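Local atomic coordinates of neutral ceramidase (Pseudomonas aeruginosa, PDB entry 2ZXC), a protein that hydrolyses the N-acyl linkage of ceramides to sphingosine and a free fatty acid, and also catalyses the reverse synthesis, using a bound zinc ion. Residues Thr15-Glu20 with His548-Leu553; Val21-Tyr26 with Asn210-Ile215; Val542-Gly547 with Ile615-Asn620; Lys557-Val562 with Thr584-Glu589. All blocks are in the same frame, centred on the assembly; numbering follows the deposited sequence.

The four contacts run from the substrate side of the catalytic domain into the C-terminal beta-sandwich. Contact 2 lies nearest the zinc site, with the Tyr26 side chain about 8 Å from the zinc ion and beside the bound ceramide-like ligand. Contact 1 joins the two domains, and its centre is about 13 Å from that of contact 2. Lys550 CE touches Val21 CG1 at 3.5 Å between them. Contacts 3 and 4 bridge the two sheets of the sandwich, with centres about 8 Å apart. Contact 4 holds Thr584 of the magnesium site. It reaches contact 1 where Pro549 CG meets Tyr586 OH at 3.5 Å, and contact 2 through Leu214.

Contact 1: residues Thr15-Glu20 with His548-Leu553; sequences TGEAAE and HPKNDL
His548 points the edge of its ring at the Glu20 carboxylate. NE2 donates to Glu20 OE1 over 2.7 Å, nearly straight at 164°. OE1 lies close to the ring plane, but the ring nitrogen meets it from above the carboxylate plane. The two planes are 56° apart. On the other ring nitrogen, ND1 accepts from Lys550 N at 3.1 Å, so both nitrogens are engaged and the ring's rotation is fixed. Lys550 runs alongside the loop, and a bend at chi3 (-141°) carries CE past Ala19 O. Its NZ gives a hydrogen bond to Glu20 O at 2.9 Å and also bonds to Thr510 O. One water joins this NZ to Glu20 OE1. The Glu17 side chain slants across the lysine stem, OE2 lying 3.2 Å from Lys550 CG, while its OE1 bonds to Thr122. Next to the histidine, Ala19 CB presses on Pro549 CG at 3.3 Å, a tight carbon pair. Leu553 packs CG against Thr15 O and CD1 against Glu17 CG. This is a buried interface between the N-terminal catalytic domain and the 3-10 turn 549-551 of the C-terminal domain. Strand 584-591 packs on Pro549 through Tyr586 and Trp588, and helix 120-138 packs on Leu553.

Contact 2: residues Val21-Tyr26 with Asn210-Ile215; sequences VGMMGY and NANHLI. With 2ED (N-[(1R,2R,3E)-2-hydroxy-1-(hydroxymethyl)heptadec-3-en-1-yl]acetamide), chain D.
Tyr26 packs closely against the backbone and CB of Asn210. Its CD1 comes within 3.4 Å of Asn210 CB, and its CE1 lies 3.3 Å from Asn210 N, which approaches the ring obliquely. The ring and Asn210 amide planes stand 75° apart, and only CB and the backbone of Asn210 touch the ring. Tyr26 OH is tied to Met208 O. The second close point is Met23. Its chain bends at chi2 (138°) and chi3, which brings CE to 3.4 Å from Asn212 O and also near the backbone of His213 and Leu214. Asn212 shapes this loop by an Asx turn, with OD1 accepting from Leu214 N at 3.0 Å. Its ND2 returns a bond to Leu214 O at 2.8 Å, on a lone pair in the carbonyl plane. Short strand 22-24 and the loop before helix 218-231 thus meet beside the substrate pocket of the catalytic domain. The ligand's hydroxymethyl carbon, atom C, lies at the edge of the Tyr26 ring, near the ring plane, and its O3 lies 3.1 Å from Tyr26 O. The contact is looser between these points and toward the surface. Ala211 is exposed and turns away from the strand, and the partly exposed His213 points its side chain away.

Contact 3: residues Val542-Gly547 with Ile615-Asn620; sequences VAFVTG and IRHYGN
Asn620 N donates to a water at 2.9 Å, and the same water donates to Gly547 O at 3.0 Å. It bridges the two backbones where they come closest. Beside it, Gly547 CA makes a CA-H...O contact of 3.3 Å with Asn620 O. The middle of the contact belongs to Phe544 and His617. His617 CB sits over the centre of one Phe544 face, 3.5 Å from the ring centroid and only 12° off its normal, a CH-pi contact. With CG anti to the backbone N, the His617 side chain runs counter to that of Phe544, and CB rather than the imidazole lies over the phenyl face. The two ring planes are 33° apart, so the rings meet obliquely. Strands 539-546 and 611-622 belong to different sheets of the C-terminal beta-sandwich, and these side chains fill the space between them. The short strand segments run nearly parallel, 21° apart in direction and 8.0 Å between axes. At one end of the core, Val542 CG2 meets Ile615 CD1 at 4.3 Å. Nearby, Phe544 turns its ring edge to Ile615 O. His617 ND1 is hydrogen-bonded to Phe559 O, just before the neighbouring strand 560-564. Ala598 and Ile600 of strand 595-603 also pack on this histidine, and Thr636 of strand 629-642 packs on Val542 and Phe544.

Contact 4: residues Lys557-Val562 with Thr584-Glu589; sequences KTFLEV and TQYRWE. With MG (magnesium ion), chain I.
Phe559 and Tyr586 lie face to face in an offset stack, with ring centroids 4.4 Å apart and planes only 5° from parallel. Tyr586 CE2 sits over the centre of the Phe559 face, and Phe559 CG over that of Tyr586. Phe559 CB also lies above the tyrosine ring, 3.9 Å from its centroid, as a CH-pi contact. The phenyl group is therefore displaced toward the hydroxyl end of Tyr586, where CD1 approaches CZ. The stack belongs to the core of the C-terminal beta-sandwich. Strands 560-564 and 584-591 come from its two facing sheets, with short segment axes 8.8 Å apart and directions 149° apart. Leu560 has CG between the backbone N and the carbonyl carbon (chi1 67°), and its two methyls divide the work. CD1 touches Tyr586 CB at 3.6 Å, the two side chains meeting at a slant, while CD2 reaches Thr584 CB at 4.1 Å. Val562 CG2 extends the apolar row to Thr584 CG2. Just before the strand, Thr558 OG1 donates to Leu560 O at 2.7 Å, in the carbonyl plane on a lone pair. Asp579, a magnesium ligand, also bonds to Phe559 N, so the stacked segment is tied to the metal site. His37, Asp579 and Asp581 supply backbone oxygens to the magnesium ion. Thr584 OG1, also hydrogen-bonded to Thr578 O, binds it at 2.5 Å, and a water lies 2.2 Å from the magnesium ion as a further ligand.

Contact 1: residues Thr15-Glu20 with His548-Leu553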
# COMPACT_ATOMS: atom_id res chain seq x y z
N THR A 15 -2.82 -10.33 -3.23
CA THR A 15 -1.81 -10.34 -4.27
C THR A 15 -2.47 -10.37 -5.65
O THR A 15 -3.34 -11.20 -5.91
CB THR A 15 -0.90 -11.56 -4.14
OG1 THR A 15 -0.32 -11.57 -2.83
CG2 THR A 15 0.22 -11.53 -5.20
N GLY A 16 -2.06 -9.46 -6.52
CA GLY A 16 -2.62 -9.40 -7.86
C GLY A 16 -1.87 -10.25 -8.88
O GLY A 16 -1.11 -11.15 -8.53
N GLU A 17 -2.10 -9.95 -10.15
CA GLU A 17 -1.48 -10.67 -11.26
C GLU A 17 0.04 -10.61 -11.20
O GLU A 17 0.64 -9.53 -11.30
CB GLU A 17 -2.01 -10.10 -12.57
CG GLU A 17 -3.52 -10.30 -12.70
CD GLU A 17 -4.15 -9.35 -13.69
OE1 GLU A 17 -4.49 -8.21 -13.30
OE2 GLU A 17 -4.30 -9.74 -14.87
N ALA A 18 0.65 -11.78 -11.05
CA ALA A 18 2.09 -11.93 -10.91
C ALA A 18 2.93 -11.72 -12.16
O ALA A 18 4.16 -11.58 -12.07
CB ALA A 18 2.40 -13.29 -10.31
N ALA A 19 2.31 -11.70 -13.33
CA ALA A 19 3.10 -11.47 -14.54
C ALA A 19 2.38 -10.66 -15.59
O ALA A 19 1.19 -10.83 -15.84
CB ALA A 19 3.56 -12.79 -15.14
N GLU A 20 3.14 -9.74 -16.19
CA GLU A 20 2.67 -8.88 -17.26
C GLU A 20 1.62 -7.81 -17.00
O GLU A 20 0.71 -7.60 -17.81
CB GLU A 20 2.25 -9.73 -18.46
CG GLU A 20 3.37 -10.65 -18.94
CD GLU A 20 3.19 -11.12 -20.37
OE1 GLU A 20 2.08 -11.56 -20.72
OE2 GLU A 20 4.17 -11.04 -21.14
N HIS A 548 1.13 -19.16 -17.75
CA HIS A 548 1.02 -17.76 -17.33
C HIS A 548 0.30 -17.57 -15.99
O HIS A 548 -0.88 -17.88 -15.87
CB HIS A 548 0.29 -16.97 -18.41
CG HIS A 548 0.68 -15.53 -18.46
ND1 HIS A 548 0.54 -14.68 -17.38
CD2 HIS A 548 1.19 -14.78 -19.46
CE1 HIS A 548 0.96 -13.47 -17.72
NE2 HIS A 548 1.36 -13.51 -18.98
N PRO A 549 1.00 -17.03 -14.98
CA PRO A 549 0.36 -16.83 -13.67
C PRO A 549 -0.88 -15.95 -13.71
O PRO A 549 -1.68 -15.95 -12.77
CB PRO A 549 1.49 -16.22 -12.82
CG PRO A 549 2.42 -15.60 -13.83
CD PRO A 549 2.41 -16.61 -14.95
N LYS A 550 -1.05 -15.22 -14.81
CA LYS A 550 -2.21 -14.36 -14.97
C LYS A 550 -3.47 -15.22 -15.02
O LYS A 550 -4.57 -14.76 -14.74
CB LYS A 550 -2.09 -13.56 -16.27
CG LYS A 550 -2.53 -12.12 -16.16
CD LYS A 550 -2.24 -11.39 -17.46
CE LYS A 550 -1.75 -9.99 -17.20
NZ LYS A 550 -1.57 -9.22 -18.45
N ASN A 551 -3.30 -16.48 -15.39
CA ASN A 551 -4.44 -17.39 -15.47
C ASN A 551 -5.07 -17.58 -14.11
O ASN A 551 -6.29 -17.76 -14.01
CB ASN A 551 -4.02 -18.75 -16.01
CG ASN A 551 -3.68 -18.70 -17.48
OD1 ASN A 551 -4.45 -18.19 -18.29
ND2 ASN A 551 -2.52 -19.24 -17.84
N ASP A 552 -4.26 -17.54 -13.06
CA ASP A 552 -4.78 -17.74 -11.71
C ASP A 552 -3.84 -17.12 -10.67
O ASP A 552 -2.65 -17.42 -10.63
CB ASP A 552 -4.94 -19.25 -11.44
CG ASP A 552 -5.85 -19.55 -10.26
OD1 ASP A 552 -5.61 -19.00 -9.16
OD2 ASP A 552 -6.80 -20.34 -10.43
N LEU A 553 -4.40 -16.25 -9.84
CA LEU A 553 -3.64 -15.56 -8.81
C LEU A 553 -3.18 -16.49 -7.70
O LEU A 553 -2.23 -16.19 -6.97
CB LEU A 553 -4.49 -14.44 -8.20
CG LEU A 553 -4.52 -13.08 -8.89
CD1 LEU A 553 -4.42 -13.22 -10.40
CD2 LEU A 553 -5.79 -12.36 -8.47
O HOH W 1 -0.86 -13.90 -7.90
O HOH W 2 -0.73 -13.99 -10.75
O HOH W 3 -0.47 -10.81 -20.44

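Contact 2: residues Val21-Tyr26 with Asn210-Ile215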
# COMPACT_ATOMS: atom_id res chain seq x y z
N VAL A 21 1.71 -7.14 -15.85
CA VAL A 21 0.83 -6.01 -15.61
C VAL A 21 1.69 -4.94 -14.93
O VAL A 21 2.37 -5.19 -13.94
CB VAL A 21 -0.44 -6.35 -14.76
CG1 VAL A 21 -0.61 -7.83 -14.63
CG2 VAL A 21 -0.42 -5.63 -13.45
N GLY A 22 1.67 -3.75 -15.52
CA GLY A 22 2.44 -2.65 -15.00
C GLY A 22 2.35 -2.51 -13.50
O GLY A 22 1.28 -2.67 -12.91
N MET A 23 3.48 -2.23 -12.86
CA MET A 23 3.47 -2.06 -11.43
C MET A 23 3.04 -0.65 -11.05
O MET A 23 3.28 0.31 -11.78
CB MET A 23 4.83 -2.44 -10.84
CG MET A 23 4.91 -3.94 -10.59
SD MET A 23 6.45 -4.73 -11.03
CE MET A 23 7.24 -4.85 -9.41
N MET A 24 2.38 -0.56 -9.90
CA MET A 24 1.84 0.69 -9.39
C MET A 24 2.79 1.47 -8.48
O MET A 24 3.27 0.95 -7.47
CB MET A 24 0.55 0.39 -8.62
CG MET A 24 -0.23 1.63 -8.21
SD MET A 24 -0.78 2.54 -9.66
CE MET A 24 -0.14 4.15 -9.35
N GLY A 25 3.05 2.72 -8.85
CA GLY A 25 3.92 3.56 -8.06
C GLY A 25 4.94 4.34 -8.85
O GLY A 25 5.04 5.57 -8.73
N TYR A 26 5.70 3.63 -9.67
CA TYR A 26 6.76 4.24 -10.47
C TYR A 26 6.32 4.75 -11.84
O TYR A 26 7.13 5.30 -12.57
CB TYR A 26 7.91 3.24 -10.62
CG TYR A 26 8.59 2.93 -9.32
CD1 TYR A 26 8.92 1.61 -8.98
CD2 TYR A 26 8.96 3.95 -8.44
CE1 TYR A 26 9.59 1.32 -7.80
CE2 TYR A 26 9.63 3.67 -7.25
CZ TYR A 26 9.95 2.35 -6.94
OH TYR A 26 10.64 2.08 -5.78
N ASN A 210 12.48 0.65 -9.32
CA ASN A 210 11.67 0.49 -10.52
C ASN A 210 12.27 -0.54 -11.47
O ASN A 210 11.71 -0.83 -12.53
CB ASN A 210 11.49 1.85 -11.23
CG ASN A 210 12.80 2.48 -11.69
OD1 ASN A 210 12.82 3.63 -12.12
ND2 ASN A 210 13.90 1.73 -11.61
N ALA A 211 13.42 -1.11 -11.10
CA ALA A 211 14.07 -2.14 -11.90
C ALA A 211 13.62 -3.53 -11.44
O ALA A 211 13.88 -4.53 -12.11
CB ALA A 211 15.59 -2.03 -11.78
N ASN A 212 12.96 -3.59 -10.29
CA ASN A 212 12.48 -4.86 -9.76
C ASN A 212 11.16 -5.21 -10.40
O ASN A 212 10.34 -4.33 -10.66
CB ASN A 212 12.30 -4.76 -8.24
CG ASN A 212 11.45 -5.89 -7.68
OD1 ASN A 212 11.83 -7.06 -7.74
ND2 ASN A 212 10.29 -5.55 -7.14
N HIS A 213 10.94 -6.50 -10.67
CA HIS A 213 9.69 -6.94 -11.29
C HIS A 213 8.93 -7.94 -10.43
O HIS A 213 7.87 -8.43 -10.82
CB HIS A 213 9.94 -7.55 -12.67
CG HIS A 213 10.45 -6.58 -13.68
ND1 HIS A 213 11.79 -6.42 -13.96
CD2 HIS A 213 9.80 -5.71 -14.49
CE1 HIS A 213 11.95 -5.50 -14.90
NE2 HIS A 213 10.75 -5.06 -15.24
N LEU A 214 9.49 -8.25 -9.26
CA LEU A 214 8.85 -9.20 -8.36
C LEU A 214 7.90 -8.47 -7.42
O LEU A 214 8.24 -7.41 -6.89
CB LEU A 214 9.90 -9.95 -7.52
CG LEU A 214 10.93 -10.81 -8.26
CD1 LEU A 214 11.87 -11.46 -7.26
CD2 LEU A 214 10.23 -11.85 -9.10
N ILE A 215 6.70 -9.02 -7.24
CA ILE A 215 5.74 -8.40 -6.34
C ILE A 215 6.34 -8.39 -4.94
O ILE A 215 7.00 -9.35 -4.53
CB ILE A 215 4.41 -9.18 -6.34
CG1 ILE A 215 3.69 -8.97 -7.68
CG2 ILE A 215 3.54 -8.73 -5.18
CD1 ILE A 215 2.38 -9.72 -7.82
O2 2ED D . 6.62 9.16 -6.59
O3 2ED D . 8.11 7.46 -10.57
O1 2ED D . 8.70 11.11 -8.21
C1 2ED D . 8.47 8.73 -8.55
C2 2ED D . 9.43 9.91 -8.50
C3 2ED D . 10.14 10.06 -9.83
C4 2ED D . 10.49 11.26 -10.26
C5 2ED D . 10.19 12.49 -9.43
C6 2ED D . 10.62 13.73 -10.19
C18 2ED D . 7.56 8.42 -6.33
C19 2ED D . 7.71 7.76 -4.99
N 2ED D . 8.51 8.15 -7.22
C 2ED D . 9.01 7.64 -9.47

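Contact 3: residues Val542-Gly547 with Ile615-Asn620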
# COMPACT_ATOMS: atom_id res chain seq x y z
N VAL A 542 15.78 -23.62 -8.79
CA VAL A 542 15.14 -24.68 -9.54
C VAL A 542 14.19 -24.07 -10.58
O VAL A 542 13.74 -22.94 -10.40
CB VAL A 542 14.39 -25.60 -8.56
CG1 VAL A 542 13.22 -26.27 -9.24
CG2 VAL A 542 15.35 -26.64 -7.98
N ALA A 543 13.90 -24.79 -11.66
CA ALA A 543 13.01 -24.27 -12.71
C ALA A 543 12.03 -25.29 -13.27
O ALA A 543 12.34 -26.48 -13.37
CB ALA A 543 13.84 -23.67 -13.84
N PHE A 544 10.85 -24.81 -13.64
CA PHE A 544 9.79 -25.66 -14.18
C PHE A 544 9.15 -25.11 -15.45
O PHE A 544 9.21 -23.91 -15.73
CB PHE A 544 8.65 -25.79 -13.16
CG PHE A 544 9.02 -26.49 -11.89
CD1 PHE A 544 8.73 -27.84 -11.72
CD2 PHE A 544 9.63 -25.80 -10.85
CE1 PHE A 544 9.03 -28.49 -10.52
CE2 PHE A 544 9.93 -26.43 -9.65
CZ PHE A 544 9.63 -27.78 -9.48
N VAL A 545 8.53 -26.01 -16.20
CA VAL A 545 7.80 -25.63 -17.40
C VAL A 545 6.47 -25.19 -16.79
O VAL A 545 5.86 -25.95 -16.03
CB VAL A 545 7.57 -26.83 -18.33
CG1 VAL A 545 6.61 -26.45 -19.45
CG2 VAL A 545 8.92 -27.31 -18.89
N THR A 546 6.02 -23.98 -17.10
CA THR A 546 4.78 -23.50 -16.51
C THR A 546 3.85 -22.78 -17.47
O THR A 546 4.08 -22.74 -18.67
CB THR A 546 5.08 -22.52 -15.36
OG1 THR A 546 6.16 -23.03 -14.57
CG2 THR A 546 3.87 -22.37 -14.47
N GLY A 547 2.78 -22.23 -16.90
CA GLY A 547 1.80 -21.48 -17.64
C GLY A 547 1.75 -20.09 -17.04
O GLY A 547 2.27 -19.86 -15.95
N ILE A 615 11.41 -29.27 -3.90
CA ILE A 615 10.60 -28.11 -4.22
C ILE A 615 9.45 -28.46 -5.14
O ILE A 615 9.61 -29.15 -6.14
CB ILE A 615 11.45 -27.00 -4.86
CG1 ILE A 615 12.47 -26.49 -3.82
CG2 ILE A 615 10.56 -25.86 -5.36
CD1 ILE A 615 13.39 -25.40 -4.32
N ARG A 616 8.26 -27.98 -4.77
CA ARG A 616 7.07 -28.24 -5.55
C ARG A 616 6.56 -26.94 -6.15
O ARG A 616 6.56 -25.90 -5.50
CB ARG A 616 6.00 -28.86 -4.65
CG ARG A 616 4.73 -29.23 -5.38
CD ARG A 616 3.86 -30.14 -4.54
NE ARG A 616 2.61 -30.45 -5.23
CZ ARG A 616 1.67 -31.25 -4.74
NH1 ARG A 616 0.57 -31.48 -5.45
NH2 ARG A 616 1.82 -31.82 -3.56
N HIS A 617 6.13 -27.02 -7.41
CA HIS A 617 5.60 -25.86 -8.11
C HIS A 617 4.14 -26.09 -8.48
O HIS A 617 3.75 -27.19 -8.85
CB HIS A 617 6.41 -25.59 -9.39
CG HIS A 617 5.77 -24.61 -10.33
ND1 HIS A 617 5.43 -23.33 -9.95
CD2 HIS A 617 5.35 -24.74 -11.61
CE1 HIS A 617 4.84 -22.71 -10.96
NE2 HIS A 617 4.78 -23.55 -11.98
N TYR A 618 3.34 -25.04 -8.34
CA TYR A 618 1.92 -25.09 -8.68
C TYR A 618 1.71 -23.96 -9.67
O TYR A 618 2.18 -22.84 -9.45
CB TYR A 618 1.05 -24.82 -7.45
CG TYR A 618 1.13 -25.85 -6.35
CD1 TYR A 618 0.22 -26.91 -6.28
CD2 TYR A 618 2.10 -25.75 -5.36
CE1 TYR A 618 0.27 -27.83 -5.23
CE2 TYR A 618 2.17 -26.67 -4.32
CZ TYR A 618 1.25 -27.70 -4.25
OH TYR A 618 1.30 -28.57 -3.19
N GLY A 619 1.01 -24.25 -10.76
CA GLY A 619 0.76 -23.22 -11.75
C GLY A 619 -0.55 -23.47 -12.46
O GLY A 619 -1.30 -24.37 -12.10
N ASN A 620 -0.83 -22.67 -13.47
CA ASN A 620 -2.05 -22.83 -14.23
C ASN A 620 -1.75 -22.50 -15.68
O ASN A 620 -1.01 -21.57 -15.96
CB ASN A 620 -3.15 -21.92 -13.67
CG ASN A 620 -3.42 -22.19 -12.21
OD1 ASN A 620 -2.64 -21.79 -11.33
ND2 ASN A 620 -4.53 -22.89 -11.93
O HOH W 4 0.81 -20.30 -13.35

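Contact 4: residues Lys557-Val562 with Thr584-Glu589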
# COMPACT_ATOMS: atom_id res chain seq x y z
N LYS A 557 -3.12 -19.29 -1.75
CA LYS A 557 -2.36 -20.49 -2.10
C LYS A 557 -0.93 -20.09 -2.44
O LYS A 557 -0.44 -19.08 -1.95
CB LYS A 557 -3.02 -21.22 -3.27
CG LYS A 557 -4.21 -22.06 -2.82
CD LYS A 557 -5.30 -22.08 -3.88
CE LYS A 557 -5.56 -23.47 -4.41
NZ LYS A 557 -6.26 -24.33 -3.41
N THR A 558 -0.26 -20.88 -3.28
CA THR A 558 1.13 -20.56 -3.59
C THR A 558 1.63 -21.16 -4.90
O THR A 558 1.09 -22.16 -5.37
CB THR A 558 2.04 -21.05 -2.46
OG1 THR A 558 3.41 -20.74 -2.75
CG2 THR A 558 1.88 -22.56 -2.28
N PHE A 559 2.65 -20.53 -5.48
CA PHE A 559 3.24 -21.01 -6.72
C PHE A 559 4.35 -22.00 -6.41
O PHE A 559 4.86 -22.69 -7.29
CB PHE A 559 3.80 -19.84 -7.54
CG PHE A 559 2.75 -19.07 -8.27
CD1 PHE A 559 2.27 -19.50 -9.50
CD2 PHE A 559 2.21 -17.91 -7.71
CE1 PHE A 559 1.27 -18.80 -10.18
CE2 PHE A 559 1.21 -17.20 -8.37
CZ PHE A 559 0.74 -17.65 -9.61
N LEU A 560 4.73 -22.08 -5.13
CA LEU A 560 5.77 -23.01 -4.73
C LEU A 560 5.75 -23.40 -3.27
O LEU A 560 5.18 -22.70 -2.42
CB LEU A 560 7.16 -22.45 -5.09
CG LEU A 560 7.84 -21.22 -4.46
CD1 LEU A 560 7.23 -19.94 -4.99
CD2 LEU A 560 7.78 -21.29 -2.94
N GLU A 561 6.38 -24.53 -2.99
CA GLU A 561 6.48 -25.03 -1.63
C GLU A 561 7.81 -25.74 -1.47
O GLU A 561 8.20 -26.56 -2.30
CB GLU A 561 5.37 -26.03 -1.31
CG GLU A 561 3.96 -25.50 -1.40
CD GLU A 561 2.94 -26.56 -1.02
OE1 GLU A 561 3.17 -27.74 -1.33
OE2 GLU A 561 1.90 -26.21 -0.42
N VAL A 562 8.52 -25.40 -0.40
CA VAL A 562 9.77 -26.04 -0.07
C VAL A 562 9.31 -27.10 0.92
O VAL A 562 8.79 -26.78 1.98
CB VAL A 562 10.75 -25.07 0.60
CG1 VAL A 562 11.98 -25.83 1.08
CG2 VAL A 562 11.16 -23.99 -0.38
N THR A 584 12.13 -17.21 -0.19
CA THR A 584 11.84 -17.77 -1.51
C THR A 584 11.52 -16.70 -2.54
O THR A 584 11.21 -15.56 -2.20
CB THR A 584 10.65 -18.74 -1.47
OG1 THR A 584 9.48 -18.03 -1.03
CG2 THR A 584 10.93 -19.91 -0.52
N GLN A 585 11.63 -17.08 -3.81
CA GLN A 585 11.33 -16.19 -4.91
C GLN A 585 10.75 -17.00 -6.05
O GLN A 585 11.22 -18.10 -6.36
CB GLN A 585 12.58 -15.44 -5.37
CG GLN A 585 13.13 -14.48 -4.33
CD GLN A 585 14.22 -13.57 -4.87
OE1 GLN A 585 14.79 -12.77 -4.12
NE2 GLN A 585 14.50 -13.68 -6.16
N TYR A 586 9.70 -16.46 -6.66
CA TYR A 586 9.04 -17.08 -7.79
C TYR A 586 9.16 -16.09 -8.94
O TYR A 586 8.71 -14.94 -8.85
CB TYR A 586 7.56 -17.32 -7.47
CG TYR A 586 6.71 -17.49 -8.70
CD1 TYR A 586 6.87 -18.60 -9.53
CD2 TYR A 586 5.78 -16.51 -9.07
CE1 TYR A 586 6.12 -18.73 -10.70
CE2 TYR A 586 5.04 -16.64 -10.24
CZ TYR A 586 5.21 -17.74 -11.05
OH TYR A 586 4.50 -17.85 -12.22
N ARG A 587 9.79 -16.53 -10.02
CA ARG A 587 9.96 -15.67 -11.18
C ARG A 587 9.39 -16.34 -12.41
O ARG A 587 9.57 -17.54 -12.63
CB ARG A 587 11.44 -15.35 -11.39
CG ARG A 587 11.70 -14.32 -12.48
CD ARG A 587 13.18 -13.97 -12.54
NE ARG A 587 13.68 -13.46 -11.26
CZ ARG A 587 13.63 -12.19 -10.87
NH1 ARG A 587 13.10 -11.27 -11.66
NH2 ARG A 587 14.11 -11.84 -9.69
N TRP A 588 8.69 -15.55 -13.22
CA TRP A 588 8.09 -16.05 -14.44
C TRP A 588 8.72 -15.33 -15.63
O TRP A 588 9.00 -14.13 -15.57
CB TRP A 588 6.59 -15.79 -14.45
CG TRP A 588 5.90 -16.21 -15.71
CD1 TRP A 588 5.29 -17.41 -15.94
CD2 TRP A 588 5.72 -15.43 -16.90
NE1 TRP A 588 4.73 -17.42 -17.20
CE2 TRP A 588 4.98 -16.22 -17.81
CE3 TRP A 588 6.10 -14.14 -17.28
CZ2 TRP A 588 4.62 -15.76 -19.08
CZ3 TRP A 588 5.75 -13.68 -18.55
CH2 TRP A 588 5.01 -14.49 -19.43
N GLU A 589 8.94 -16.07 -16.71
CA GLU A 589 9.52 -15.49 -17.91
C GLU A 589 8.97 -16.20 -19.15
O GLU A 589 8.78 -17.41 -19.17
CB GLU A 589 11.05 -15.58 -17.88
CG GLU A 589 11.61 -16.95 -18.20
CD GLU A 589 13.10 -17.07 -17.89
OE1 GLU A 589 13.84 -17.63 -18.72
OE2 GLU A 589 13.51 -16.60 -16.80
MG MG I . 8.56 -15.77 -1.62
O HOH W 5 8.17 -16.21 -3.72